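Rhamnose ABC transporter, periplasmic rhamnose-binding protein (Kribbella flavida, PDB 4KVF) probably binds a carbohydrate such as rhamnose outside the membrane and delivers it to an ABC transporter for uptake. Local coordinates at residues K307-A310 and G314-T317; V65-G70 and I284-A289; G292-L295 and Q299-G302; I140-T145 and A277-A282. All coordinates share one frame; numbering follows the deposited sequence.

Contact 1 (K307-A310 and G314-T317); sequences KFKA and GEYT
K307-K309 and E315-T317 run antiparallel, their strand axes approaching to 4.7 Å at 155°. F308 and Y316 form the hydrogen-bonded pair: F308 N donates to Y316 O at 3.0 Å, and Y316 N to F308 O at 2.8 Å. The pairs K307-T317 and K309-E315 are non-hydrogen-bonded. A third bond, A310 N to G314 O, continues the ladder toward the turn. F308 and Y316 point to one face of this ribbon and the two lysines, E315 and T317 to the other. On the first face, F308 presents CE1 of its ring to Y316 CB at 3.6 Å; chi1 of 68° wedges CG between backbone N and carbonyl carbon and swings the ring's far end toward the neighbouring strand. A310 CB touches the Y316 ring at CD2, 3.9 Å away. The same face is closed by helix 281-296, through L287 and A291, and by I324, while Y316 OH bonds to L326 O. With an alanine at F308, Y316 CB would probably lose its ring neighbour and a gap would open beneath the ribbon toward A291 and I324. On the exposed face K307 and T317 lie side by side, K307 CG 3.4 Å from T317 OG1. E315 OE2 is 4.1 Å from K309 NZ and 4.5 Å from K307 NZ, too far for salt bridges, although the opposite charges should still attract weakly. This ladder, closed by a short connection, defines a two-stranded β-hairpin, the F308 and Y316 face packed on helix 281-296 and strand 323-325, the lysine face exposed.

Contact 2 (V65-G70 and I284-A289); sequences VGEIKG and IGYLAA
E67 OE1 is gripped by two tyrosine hydroxyls: Y286 OH donates to it at 2.6 Å, a weak bond despite its short length, and Y290, one helical turn further on, supplies the stronger partner. The carboxylate stands at 90° to the Y286 ring and reaches it from the hydroxyl end, with OE2 in the ring plane, at its edge, 3.8 Å from CE2. Y286 carries its CG anti to the backbone N (chi1 -176°), which sends the ring away from its helix toward the end of helix 52-67. The phenol oxygen also bonds to the backbone N of K312, so it links the glutamate to the connection of the hairpin. E67 sits where helix 52-67 closes in a Schellman motif: G70 N bonds to V65 O at 2.9 Å and K69 N to G66 O at 3.2 Å, with K69 at positive phi as the C' residue. Both helices pack against the parallel sheet of one α/β lobe, where Y44 OH bonds to G285 O. Deeper in, the contact is apolar. V65 CG2 meets A289 CB at 3.9 Å. I68 lies looser, its CD1 4.5 Å from A289 O.

Contact 3 (G292-L295 and Q299-G302); sequences GAAL and QITG
A294 O receives Q299 N at 2.9 Å, an i to i+5 bond bent to 136° at the hydrogen; I300 N lies on the same oxygen in a weaker bond at 3.5 Å. This double acceptance folds the chain back against the last turn of helix 281-296, and the apolar side then closes tightly. I300 CG1 packs against A294 CB at 3.8 Å and against L295 CD2 at 3.7 Å. Its chi1 of 62° turns the longer branch toward the helix, while F308 of the hairpin lies beside it. L295 CD2 presses on the returning backbone itself, 3.5 Å from T301 C, and the side chain also touches V125 of strand 123-127. Shortening L295 to an alanine is likely to leave I300 CG1 and the T301 backbone without their methyl neighbour and to open a gap toward V125. The polar side is looser. There a water donates to L295 O at 2.5 Å and to I300 O at 2.7 Å, bridging carbonyls that do not meet directly, and the exposed T301 turns its CB away from the helix. Q299 lays OE1 near A294 CB, but its NE2 bonds to A34 O. The arrangement is a helix end followed by a tight chain reversal, with Q299 N and, weakly, I300 N returning to A294 O, leading from helix 281-296 toward strand 307-309.

Contact 4 (I140-T145 and A277-A282); sequences INQATT and ALWNPA
Q142 is the first residue between I140 and T145 to meet the other segment, just where strand 138-141 ends, and it does so with its aliphatic part. Its CG lies over the five-membered ring of W279, 3.7 Å from the centroid and 11° off the normal, which meets the definition of a CH-π contact. Chi1 of 57° and a bend at chi2 (-95°) fold the chain over the indole and turn the amide back across it, with NE2 3.8 Å from W279 CZ2. The amide stands steeply against the ring plane, and NE2 hydrogen-bonds to D128 OD1. L278 CG lies 3.7 Å above the opposite face of the W279 indole, over its centre, so the ring is sandwiched between two aliphatic groups. A143 follows with a loose touch, its CB 4.4 Å from W279 CE3; I148 of helix 145-159 reaches both residues. T144 then turns the chain into that helix as its N-cap, bonding through OG1 to G147 N. N280 plays the equivalent part for helix 281-296: its OD1 accepts A282 N at 3.1 Å, the donor standing above the carbonyl plane. No hydrogen bond joins the two segments. Contact rests on dispersion and CH-π attraction, while W279 NE1 hydrogen-bonds to Y53 OH. The indole is therefore held in place mostly by packing and by a bond outside the contact.

Helix 281-296 ties the set together. Contact 4 ends at its start, contact 2 uses its early turns and contact 3 its last, and the hairpin of contact 1 lies on its flank. L287 CD1 is 3.6 Å from A310 CB, joining contacts 1 and 2, and I300 CG2 is 3.8 Å from F308 CB, joining 1 and 3. I284 CD1 reaches Q142 CB at 3.5 Å, linking contact 2 to contact 4. Contacts 1 to 3 lie in one lobe, whereas contact 4, its centre about 3 Å from the centre of the chain, pairs segments passing between the lobes. The W279 side chain is about 5 Å from a bound glycerol, probably from the crystallisation liquor, which may mark the pocket expected between the lobes of a periplasmic binding protein.

Contact 1 (K307-A310 and G314-T317)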
loop_
_atom_site.group_PDB
_atom_site.type_symbol
_atom_site.label_atom_id
_atom_site.label_comp_id
_atom_site.label_asym_id
_atom_site.label_seq_id
_atom_site.Cartn_x
_atom_site.Cartn_y
_atom_site.Cartn_z
ATOM N N LYS A 307 2.928 -5.909 -21.434
ATOM C CA LYS A 307 1.699 -5.184 -21.112
ATOM C C LYS A 307 0.517 -6.130 -21.021
ATOM O O LYS A 307 0.463 -7.128 -21.738
ATOM C CB LYS A 307 1.406 -4.098 -22.161
ATOM C CG LYS A 307 2.472 -3.003 -22.279
ATOM C CD LYS A 307 2.101 -1.903 -23.289
ATOM C CE LYS A 307 2.272 -2.381 -24.731
ATOM N NZ LYS A 307 2.086 -1.282 -25.729
ATOM N N PHE A 308 -0.433 -5.812 -20.145
ATOM C CA PHE A 308 -1.677 -6.569 -20.084
ATOM C C PHE A 308 -2.815 -5.696 -19.598
ATOM O O PHE A 308 -2.592 -4.620 -19.050
ATOM C CB PHE A 308 -1.536 -7.804 -19.191
ATOM C CG PHE A 308 -1.365 -7.484 -17.733
ATOM C CD1 PHE A 308 -0.152 -7.028 -17.251
ATOM C CD2 PHE A 308 -2.426 -7.639 -16.839
ATOM C CE1 PHE A 308 0.007 -6.735 -15.895
ATOM C CE2 PHE A 308 -2.277 -7.337 -15.495
ATOM C CZ PHE A 308 -1.053 -6.883 -15.021
ATOM N N LYS A 309 -4.036 -6.166 -19.832
ATOM C CA LYS A 309 -5.238 -5.451 -19.437
ATOM C C LYS A 309 -5.690 -5.983 -18.091
ATOM O O LYS A 309 -5.658 -7.190 -17.854
ATOM C CB LYS A 309 -6.351 -5.674 -20.467
ATOM C CG LYS A 309 -6.045 -5.178 -21.865
ATOM C CD LYS A 309 -5.735 -3.691 -21.867
ATOM C CE LYS A 309 -5.878 -3.107 -23.266
ATOM N NZ LYS A 309 -5.242 -3.974 -24.297
ATOM N N ALA A 310 -6.100 -5.078 -17.207
ATOM C CA ALA A 310 -6.593 -5.466 -15.888
ATOM C C ALA A 310 -7.966 -4.886 -15.605
ATOM O O ALA A 310 -8.144 -4.148 -14.643
ATOM C CB ALA A 310 -5.601 -5.045 -14.800
ATOM N N GLY A 314 -7.512 -0.637 -16.267
ATOM C CA GLY A 314 -6.854 -0.266 -17.512
ATOM C C GLY A 314 -5.635 -1.121 -17.809
ATOM O O GLY A 314 -5.534 -2.266 -17.373
ATOM N N GLU A 315 -4.691 -0.557 -18.551
ATOM C CA GLU A 315 -3.518 -1.299 -19.015
ATOM C C GLU A 315 -2.317 -1.134 -18.088
ATOM O O GLU A 315 -2.043 -0.045 -17.567
ATOM C CB GLU A 315 -3.130 -0.853 -20.436
ATOM C CG GLU A 315 -2.065 -1.736 -21.100
ATOM C CD GLU A 315 -1.717 -1.267 -22.511
ATOM O OE1 GLU A 315 -1.476 -0.049 -22.699
ATOM O OE2 GLU A 315 -1.706 -2.111 -23.432
ATOM N N TYR A 316 -1.602 -2.234 -17.878
ATOM C CA TYR A 316 -0.410 -2.231 -17.042
ATOM C C TYR A 316 0.821 -2.638 -17.824
ATOM O O TYR A 316 0.740 -3.466 -18.725
ATOM C CB TYR A 316 -0.600 -3.142 -15.830
ATOM C CG TYR A 316 -1.388 -2.416 -14.772
ATOM C CD1 TYR A 316 -0.740 -1.631 -13.825
ATOM C CD2 TYR A 316 -2.771 -2.426 -14.788
ATOM C CE1 TYR A 316 -1.453 -0.920 -12.875
ATOM C CE2 TYR A 316 -3.500 -1.718 -13.845
ATOM C CZ TYR A 316 -2.829 -0.977 -12.880
ATOM O OH TYR A 316 -3.553 -0.261 -11.954
ATOM N N THR A 317 1.956 -2.030 -17.489
ATOM C CA THR A 317 3.239 -2.468 -18.044
ATOM C C THR A 317 4.072 -3.026 -16.893
ATOM O O THR A 317 4.252 -2.363 -15.868
ATOM C CB THR A 317 4.002 -1.320 -18.707
ATOM O OG1 THR A 317 3.229 -0.761 -19.786
ATOM C CG2 THR A 317 5.349 -1.834 -19.274
#

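Contact 2 (V65-G70 and I284-A289)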
loop_
_atom_site.group_PDB
_atom_site.type_symbol
_atom_site.label_atom_id
_atom_site.label_comp_id
_atom_site.label_asym_id
_atom_site.label_seq_id
_atom_site.Cartn_x
_atom_site.Cartn_y
_atom_site.Cartn_z
ATOM N N VAL A 65 -11.986 -12.028 -9.870
ATOM C CA VAL A 65 -12.100 -13.451 -10.183
ATOM C C VAL A 65 -13.480 -13.768 -10.758
ATOM O O VAL A 65 -13.609 -14.515 -11.736
ATOM C CB VAL A 65 -11.741 -14.330 -8.949
ATOM C CG1 VAL A 65 -12.074 -15.785 -9.209
ATOM C CG2 VAL A 65 -10.262 -14.186 -8.648
ATOM N N GLY A 66 -14.517 -13.162 -10.188
ATOM C CA GLY A 66 -15.862 -13.346 -10.705
ATOM C C GLY A 66 -15.991 -12.788 -12.111
ATOM O O GLY A 66 -16.700 -13.339 -12.952
ATOM N N GLU A 67 -15.309 -11.681 -12.373
ATOM C CA GLU A 67 -15.365 -11.064 -13.694
ATOM C C GLU A 67 -14.803 -11.963 -14.797
ATOM O O GLU A 67 -15.351 -12.014 -15.903
ATOM C CB GLU A 67 -14.658 -9.704 -13.687
ATOM C CG GLU A 67 -15.414 -8.641 -12.912
ATOM C CD GLU A 67 -14.718 -7.298 -12.938
ATOM O OE1 GLU A 67 -13.536 -7.252 -13.338
ATOM O OE2 GLU A 67 -15.359 -6.289 -12.568
ATOM N N ILE A 68 -13.721 -12.675 -14.489
ATOM C CA ILE A 68 -13.086 -13.546 -15.467
ATOM C C ILE A 68 -13.591 -14.982 -15.332
ATOM O O ILE A 68 -12.994 -15.916 -15.871
ATOM C CB ILE A 68 -11.561 -13.500 -15.352
ATOM C CG1 ILE A 68 -11.118 -14.011 -13.982
ATOM C CG2 ILE A 68 -11.065 -12.072 -15.565
ATOM C CD1 ILE A 68 -9.609 -14.081 -13.821
ATOM N N LYS A 69 -14.694 -15.137 -14.602
ATOM C CA LYS A 69 -15.383 -16.417 -14.448
ATOM C C LYS A 69 -14.491 -17.509 -13.852
ATOM O O LYS A 69 -14.589 -18.678 -14.220
ATOM C CB LYS A 69 -16.001 -16.859 -15.777
ATOM C CG LYS A 69 -17.083 -15.907 -16.291
ATOM C CD LYS A 69 -17.623 -16.340 -17.643
ATOM N N GLY A 70 -13.633 -17.114 -12.923
ATOM C CA GLY A 70 -12.751 -18.040 -12.230
ATOM C C GLY A 70 -13.374 -18.502 -10.924
ATOM O O GLY A 70 -14.552 -18.250 -10.676
ATOM N N ILE A 284 -5.664 -3.579 -5.128
ATOM C CA ILE A 284 -4.498 -4.457 -5.058
ATOM C C ILE A 284 -4.915 -5.906 -5.355
ATOM O O ILE A 284 -4.306 -6.590 -6.181
ATOM C CB ILE A 284 -3.825 -4.395 -3.669
ATOM C CG1 ILE A 284 -3.431 -2.956 -3.324
ATOM C CG2 ILE A 284 -2.586 -5.294 -3.633
ATOM C CD1 ILE A 284 -2.907 -2.819 -1.903
ATOM N N GLY A 285 -5.969 -6.360 -4.693
ATOM C CA GLY A 285 -6.453 -7.714 -4.888
ATOM C C GLY A 285 -7.016 -7.910 -6.281
ATOM O O GLY A 285 -6.845 -8.960 -6.903
ATOM N N TYR A 286 -7.713 -6.886 -6.766
ATOM C CA TYR A 286 -8.292 -6.903 -8.113
ATOM C C TYR A 286 -7.183 -6.997 -9.163
ATOM O O TYR A 286 -7.227 -7.841 -10.063
ATOM C CB TYR A 286 -9.158 -5.646 -8.298
ATOM C CG TYR A 286 -9.911 -5.539 -9.598
ATOM C CD1 TYR A 286 -9.262 -5.152 -10.766
ATOM C CD2 TYR A 286 -11.275 -5.777 -9.651
ATOM C CE1 TYR A 286 -9.958 -5.030 -11.961
ATOM C CE2 TYR A 286 -11.975 -5.666 -10.844
ATOM C CZ TYR A 286 -11.307 -5.286 -11.992
ATOM O OH TYR A 286 -11.999 -5.167 -13.182
ATOM N N LEU A 287 -6.171 -6.143 -9.048
ATOM C CA LEU A 287 -5.066 -6.184 -9.981
ATOM C C LEU A 287 -4.332 -7.519 -9.912
ATOM O O LEU A 287 -3.947 -8.064 -10.938
ATOM C CB LEU A 287 -4.103 -5.015 -9.732
ATOM C CG LEU A 287 -2.839 -4.967 -10.597
ATOM C CD1 LEU A 287 -3.170 -5.052 -12.088
ATOM C CD2 LEU A 287 -2.043 -3.694 -10.301
ATOM N N ALA A 288 -4.149 -8.049 -8.704
ATOM C CA ALA A 288 -3.444 -9.321 -8.549
ATOM C C ALA A 288 -4.137 -10.459 -9.314
ATOM O O ALA A 288 -3.469 -11.282 -9.944
ATOM C CB ALA A 288 -3.289 -9.681 -7.070
ATOM N N ALA A 289 -5.469 -10.492 -9.277
ATOM C CA ALA A 289 -6.212 -11.521 -10.003
ATOM C C ALA A 289 -5.990 -11.427 -11.514
ATOM O O ALA A 289 -5.769 -12.433 -12.192
ATOM C CB ALA A 289 -7.692 -11.443 -9.678
#

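Contact 3 (G292-L295 and Q299-G302)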
loop_
_atom_site.group_PDB
_atom_site.type_symbol
_atom_site.label_atom_id
_atom_site.label_comp_id
_atom_site.label_asym_id
_atom_site.label_seq_id
_atom_site.Cartn_x
_atom_site.Cartn_y
_atom_site.Cartn_z
ATOM N N GLY A 292 -2.359 -12.493 -12.360
ATOM C CA GLY A 292 -2.244 -13.937 -12.220
ATOM C C GLY A 292 -2.898 -14.639 -13.400
ATOM O O GLY A 292 -2.354 -15.591 -13.963
ATOM N N ALA A 293 -4.075 -14.166 -13.777
ATOM C CA ALA A 293 -4.794 -14.749 -14.906
ATOM C C ALA A 293 -4.040 -14.546 -16.205
ATOM O O ALA A 293 -4.014 -15.445 -17.050
ATOM C CB ALA A 293 -6.195 -14.166 -15.011
ATOM N N ALA A 294 -3.431 -13.368 -16.372
ATOM C CA ALA A 294 -2.650 -13.081 -17.564
ATOM C C ALA A 294 -1.465 -14.010 -17.638
ATOM O O ALA A 294 -1.127 -14.492 -18.710
ATOM C CB ALA A 294 -2.173 -11.624 -17.587
ATOM N N LEU A 295 -0.835 -14.265 -16.493
ATOM C CA LEU A 295 0.303 -15.192 -16.455
ATOM C C LEU A 295 -0.122 -16.609 -16.842
ATOM O O LEU A 295 0.517 -17.265 -17.672
ATOM C CB LEU A 295 0.939 -15.197 -15.061
ATOM C CG LEU A 295 1.776 -13.948 -14.760
ATOM C CD1 LEU A 295 1.949 -13.801 -13.266
ATOM C CD2 LEU A 295 3.139 -14.053 -15.438
ATOM N N GLN A 299 -0.500 -14.628 -21.520
ATOM C CA GLN A 299 -0.425 -13.269 -22.063
ATOM C C GLN A 299 0.861 -12.533 -21.674
ATOM O O GLN A 299 1.370 -11.694 -22.430
ATOM C CB GLN A 299 -1.622 -12.437 -21.604
ATOM C CG GLN A 299 -2.956 -12.887 -22.137
ATOM C CD GLN A 299 -4.083 -12.003 -21.646
ATOM O OE1 GLN A 299 -3.924 -11.261 -20.673
ATOM N NE2 GLN A 299 -5.226 -12.067 -22.323
ATOM N N ILE A 300 1.350 -12.822 -20.476
ATOM C CA ILE A 300 2.582 -12.244 -19.961
ATOM C C ILE A 300 3.414 -13.341 -19.304
ATOM O O ILE A 300 2.904 -14.438 -19.051
ATOM C CB ILE A 300 2.330 -11.109 -18.933
ATOM C CG1 ILE A 300 1.579 -11.613 -17.704
ATOM C CG2 ILE A 300 1.618 -9.909 -19.596
ATOM C CD1 ILE A 300 1.482 -10.565 -16.590
ATOM N N THR A 301 4.686 -13.043 -19.030
ATOM C CA THR A 301 5.571 -13.975 -18.316
ATOM C C THR A 301 6.161 -13.331 -17.058
ATOM O O THR A 301 6.739 -14.010 -16.196
ATOM C CB THR A 301 6.733 -14.483 -19.214
ATOM O OG1 THR A 301 7.584 -13.389 -19.566
ATOM C CG2 THR A 301 6.204 -15.144 -20.495
ATOM N N GLY A 302 6.016 -12.017 -16.956
ATOM C CA GLY A 302 6.611 -11.277 -15.865
ATOM C C GLY A 302 7.890 -10.569 -16.275
ATOM O O GLY A 302 8.596 -10.011 -15.429
HETATM O O HOH W 1 2.893 -17.064 -18.574
#

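Contact 4 (I140-T145 and A277-A282)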
loop_
_atom_site.group_PDB
_atom_site.type_symbol
_atom_site.label_atom_id
_atom_site.label_comp_id
_atom_site.label_asym_id
_atom_site.label_seq_id
_atom_site.Cartn_x
_atom_site.Cartn_y
_atom_site.Cartn_z
ATOM N N ILE A 140 2.607 -7.403 -6.991
ATOM C CA ILE A 140 1.745 -6.230 -7.080
ATOM C C ILE A 140 2.107 -5.260 -5.960
ATOM O O ILE A 140 1.881 -5.535 -4.781
ATOM C CB ILE A 140 0.243 -6.582 -6.976
ATOM C CG1 ILE A 140 -0.112 -7.711 -7.959
ATOM C CG2 ILE A 140 -0.609 -5.322 -7.251
ATOM C CD1 ILE A 140 0.307 -7.424 -9.422
ATOM N N ASN A 141 2.677 -4.125 -6.351
ATOM C CA ASN A 141 3.083 -3.082 -5.417
ATOM C C ASN A 141 2.065 -1.946 -5.417
ATOM O O ASN A 141 1.805 -1.344 -6.466
ATOM C CB ASN A 141 4.464 -2.545 -5.807
ATOM C CG ASN A 141 5.091 -1.710 -4.706
ATOM O OD1 ASN A 141 4.477 -1.495 -3.659
ATOM N ND2 ASN A 141 6.339 -1.289 -4.914
ATOM N N GLN A 142 1.482 -1.662 -4.251
ATOM C CA GLN A 142 0.379 -0.707 -4.180
ATOM C C GLN A 142 0.827 0.694 -4.538
ATOM O O GLN A 142 0.059 1.482 -5.103
ATOM C CB GLN A 142 -0.288 -0.703 -2.795
ATOM C CG GLN A 142 0.648 -0.418 -1.646
ATOM C CD GLN A 142 1.157 -1.690 -1.005
ATOM O OE1 GLN A 142 1.628 -2.597 -1.693
ATOM N NE2 GLN A 142 1.050 -1.773 0.318
ATOM N N ALA A 143 2.082 0.993 -4.236
ATOM C CA ALA A 143 2.655 2.290 -4.588
ATOM C C ALA A 143 4.133 2.193 -4.319
ATOM O O ALA A 143 4.524 1.570 -3.343
ATOM C CB ALA A 143 2.037 3.401 -3.739
ATOM N N THR A 144 4.946 2.812 -5.168
ATOM C CA THR A 144 6.393 2.767 -4.981
ATOM C C THR A 144 6.802 3.699 -3.849
ATOM O O THR A 144 6.052 4.593 -3.459
ATOM C CB THR A 144 7.165 3.179 -6.241
ATOM O OG1 THR A 144 6.806 4.511 -6.615
ATOM C CG2 THR A 144 6.867 2.222 -7.398
ATOM N N THR A 145 8.004 3.498 -3.323
ATOM C CA THR A 145 8.471 4.409 -2.295
ATOM C C THR A 145 8.680 5.800 -2.896
ATOM O O THR A 145 8.459 6.808 -2.225
ATOM C CB THR A 145 9.747 3.920 -1.607
ATOM O OG1 THR A 145 10.779 3.757 -2.584
ATOM C CG2 THR A 145 9.498 2.600 -0.908
ATOM N N ALA A 277 -2.945 10.729 1.849
ATOM C CA ALA A 277 -2.814 9.681 0.842
ATOM C C ALA A 277 -2.848 8.283 1.440
ATOM O O ALA A 277 -2.621 8.094 2.628
ATOM C CB ALA A 277 -1.507 9.867 0.058
ATOM N N LEU A 278 -3.149 7.303 0.595
ATOM C CA LEU A 278 -2.852 5.906 0.877
ATOM C C LEU A 278 -3.032 5.205 -0.460
ATOM O O LEU A 278 -2.430 5.604 -1.455
ATOM C CB LEU A 278 -3.775 5.308 1.953
ATOM C CG LEU A 278 -3.287 4.004 2.603
ATOM C CD1 LEU A 278 -2.123 4.241 3.590
ATOM C CD2 LEU A 278 -4.423 3.242 3.281
ATOM N N TRP A 279 -3.894 4.198 -0.487
ATOM C CA TRP A 279 -4.161 3.425 -1.692
ATOM C C TRP A 279 -5.482 2.689 -1.471
ATOM O O TRP A 279 -5.988 2.652 -0.354
ATOM C CB TRP A 279 -3.002 2.453 -1.969
ATOM C CG TRP A 279 -2.450 1.778 -0.733
ATOM C CD1 TRP A 279 -2.944 0.658 -0.125
ATOM C CD2 TRP A 279 -1.298 2.175 0.028
ATOM N NE1 TRP A 279 -2.177 0.339 0.974
ATOM C CE2 TRP A 279 -1.165 1.254 1.092
ATOM C CE3 TRP A 279 -0.372 3.213 -0.085
ATOM C CZ2 TRP A 279 -0.139 1.344 2.033
ATOM C CZ3 TRP A 279 0.645 3.300 0.851
ATOM C CH2 TRP A 279 0.751 2.371 1.897
ATOM N N ASN A 280 -6.066 2.143 -2.530
ATOM C CA ASN A 280 -7.304 1.384 -2.386
ATOM C C ASN A 280 -6.961 -0.100 -2.355
ATOM O O ASN A 280 -6.596 -0.674 -3.382
ATOM C CB ASN A 280 -8.277 1.705 -3.528
ATOM C CG ASN A 280 -9.583 0.943 -3.417
ATOM O OD1 ASN A 280 -9.796 0.165 -2.477
ATOM N ND2 ASN A 280 -10.486 1.185 -4.368
ATOM N N PRO A 281 -7.061 -0.730 -1.170
ATOM C CA PRO A 281 -6.591 -2.113 -1.052
ATOM C C PRO A 281 -7.368 -3.038 -1.961
ATOM O O PRO A 281 -6.815 -4.037 -2.410
ATOM C CB PRO A 281 -6.890 -2.468 0.415
ATOM C CG PRO A 281 -7.018 -1.154 1.104
ATOM C CD PRO A 281 -7.629 -0.236 0.093
ATOM N N ALA A 282 -8.635 -2.723 -2.215
ATOM C CA ALA A 282 -9.437 -3.551 -3.110
ATOM C C ALA A 282 -8.802 -3.635 -4.494
ATOM O O ALA A 282 -8.847 -4.677 -5.154
ATOM C CB ALA A 282 -10.880 -3.037 -3.195
#